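Local coordinates for beta-lactamase-like protein (PDB 6B9V) that is a metal-dependent diphosphatase of the PhnP family that cleaves reactive FAD photoproducts, probably with manganese ions at its metallo-beta-lactamase-type active site, at residues Pro237-Glu240 with Thr241-Leu245. Sequence-based numbering, arbitrary orientation.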
loop_
_atom_site.group_PDB
_atom_site.type_symbol
_atom_site.label_atom_id
_atom_site.label_comp_id
_atom_site.label_asym_id
_atom_site.label_seq_id
_atom_site.Cartn_x
_atom_site.Cartn_y
_atom_site.Cartn_z
ATOM N N PRO A 237 22.074 -3.950 -8.722
ATOM C CA PRO A 237 22.635 -3.847 -7.363
ATOM C C PRO A 237 23.055 -2.411 -7.084
ATOM O O PRO A 237 23.678 -1.805 -7.955
ATOM C CB PRO A 237 23.859 -4.780 -7.402
ATOM C CG PRO A 237 23.699 -5.607 -8.648
ATOM C CD PRO A 237 22.931 -4.756 -9.609
ATOM N N HIS A 238 22.748 -1.864 -5.913
ATOM C CA HIS A 238 22.929 -0.421 -5.738
ATOM C C HIS A 238 24.401 0.004 -5.802
ATOM O O HIS A 238 24.803 0.777 -6.684
ATOM C CB HIS A 238 22.305 0.054 -4.420
ATOM C CG HIS A 238 22.372 1.541 -4.238
ATOM N ND1 HIS A 238 21.472 2.401 -4.828
ATOM C CD2 HIS A 238 23.252 2.316 -3.558
ATOM C CE1 HIS A 238 21.797 3.647 -4.526
ATOM N NE2 HIS A 238 22.862 3.623 -3.739
ATOM N N GLU A 239 25.211 -0.515 -4.890
ATOM C CA GLU A 239 26.568 -0.036 -4.735
ATOM C C GLU A 239 27.423 -0.468 -5.922
ATOM O O GLU A 239 28.237 0.307 -6.426
ATOM C CB GLU A 239 27.166 -0.533 -3.415
ATOM C CG GLU A 239 28.410 0.221 -2.946
ATOM C CD GLU A 239 28.142 1.688 -2.634
ATOM O OE1 GLU A 239 26.980 2.054 -2.345
ATOM O OE2 GLU A 239 29.101 2.485 -2.686
ATOM N N GLU A 240 27.224 -1.696 -6.384
ATOM C CA GLU A 240 28.050 -2.209 -7.465
ATOM C C GLU A 240 27.797 -1.416 -8.746
ATOM O O GLU A 240 28.731 -1.160 -9.503
ATOM C CB GLU A 240 27.790 -3.702 -7.698
ATOM C CG GLU A 240 28.915 -4.371 -8.455
ATOM C CD GLU A 240 28.783 -5.881 -8.512
ATOM O OE1 GLU A 240 27.941 -6.454 -7.773
ATOM O OE2 GLU A 240 29.539 -6.495 -9.294
ATOM N N THR A 241 26.541 -1.025 -8.968
ATOM C CA THR A 241 26.179 -0.226 -10.137
ATOM C C THR A 241 26.730 1.178 -9.999
ATOM O O THR A 241 27.268 1.723 -10.952
ATOM C CB THR A 241 24.649 -0.145 -10.349
ATOM O OG1 THR A 241 24.112 -1.454 -10.545
ATOM C CG2 THR A 241 24.303 0.709 -11.567
ATOM N N ASN A 242 26.595 1.771 -8.814
ATOM C CA ASN A 242 27.058 3.149 -8.640
ATOM C C ASN A 242 28.572 3.278 -8.736
ATOM O O ASN A 242 29.087 4.309 -9.175
ATOM C CB ASN A 242 26.570 3.724 -7.311
ATOM C CG ASN A 242 25.175 4.297 -7.415
ATOM O OD1 ASN A 242 24.627 4.425 -8.512
ATOM N ND2 ASN A 242 24.586 4.631 -6.283
ATOM N N ARG A 243 29.281 2.230 -8.339
ATOM C CA ARG A 243 30.737 2.234 -8.444
ATOM C C ARG A 243 31.179 2.306 -9.908
ATOM O O ARG A 243 32.271 2.794 -10.215
ATOM C CB ARG A 243 31.321 0.990 -7.755
ATOM C CG ARG A 243 32.798 1.083 -7.387
ATOM C CD ARG A 243 33.136 0.177 -6.196
ATOM N NE ARG A 243 32.786 -1.222 -6.434
ATOM C CZ ARG A 243 31.864 -1.893 -5.749
ATOM N NH1 ARG A 243 31.197 -1.298 -4.768
ATOM N NH2 ARG A 243 31.613 -3.165 -6.042
ATOM N N GLN A 244 30.323 1.839 -10.811
ATOM C CA GLN A 244 30.691 1.721 -12.219
ATOM C C GLN A 244 30.191 2.870 -13.121
ATOM O O GLN A 244 30.654 2.995 -14.251
ATOM C CB GLN A 244 30.185 0.386 -12.792
ATOM C CG GLN A 244 31.059 -0.842 -12.472
ATOM C CD GLN A 244 30.267 -2.012 -11.887
ATOM O OE1 GLN A 244 29.185 -2.364 -12.373
ATOM N NE2 GLN A 244 30.796 -2.605 -10.824
ATOM N N LEU A 245 29.266 3.699 -12.634
ATOM C CA LEU A 245 28.671 4.769 -13.452
ATOM C C LEU A 245 29.596 5.979 -13.609
ATOM O O LEU A 245 30.487 6.191 -12.793
ATOM C CB LEU A 245 27.333 5.220 -12.835
ATOM C CG LEU A 245 26.176 4.233 -12.939
ATOM C CD1 LEU A 245 25.010 4.745 -12.077
ATOM C CD2 LEU A 245 25.718 4.042 -14.384
HETATM O O HOH W 1 26.255 4.487 -3.877
HETATM O O HOH W 2 31.500 1.544 -2.982
#
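Thr241 turns its hydroxyl back onto the carbonyl of Pro237, the N-cap residue one helical turn earlier. Thr241 OG1 donates to Pro237 O at 2.6 Å. Thr241 N also donates to Pro237 O, at 3.1 Å, so two bonds grip this carbonyl. The hydroxyl comes in 16° from the carbonyl plane, whereas the amide sits well above it. A chi1 of -60° places OG1 beside the backbone N of Thr241, which allows both donors to reach one acceptor.

On another side of the helix, Asn242 points the ND2 end of its amide at one face of the His238 ring. Asn242 ND2 is 3.2 Å from His238 NE2, but the angle is poor for a hydrogen bond. The two planes are steeply turned, 70° apart. Each group is fixed from outside: His238 ND1 bonds to Arg37 NH2, and Asn242 OD1 accepts from Leu251 N in strand 249-251.

Waters link the Glu239 carboxylate to the next turn. One donates to Glu239 OE1 and accepts from Asn242 ND2. A second donates to Glu239 OE2 and lies in the guanidinium plane of Arg243, with a weak bond from NH1. The chain of Arg243 bends at chi3, which brings one guanidinium face over Glu240 CA. Glu239 CG lies at the guanidinium edge, 3.7 Å from Arg243 NH1.

Backbone bonds from Asn242 N to His238 O and from Arg243 N to Glu239 O continue the i to i+4 pattern. The stretch spans the short helix of the beta-alpha-beta unit 226-230, 238-244 and 249-251 of the metallo-beta-lactamase fold, just after zinc ligand His234.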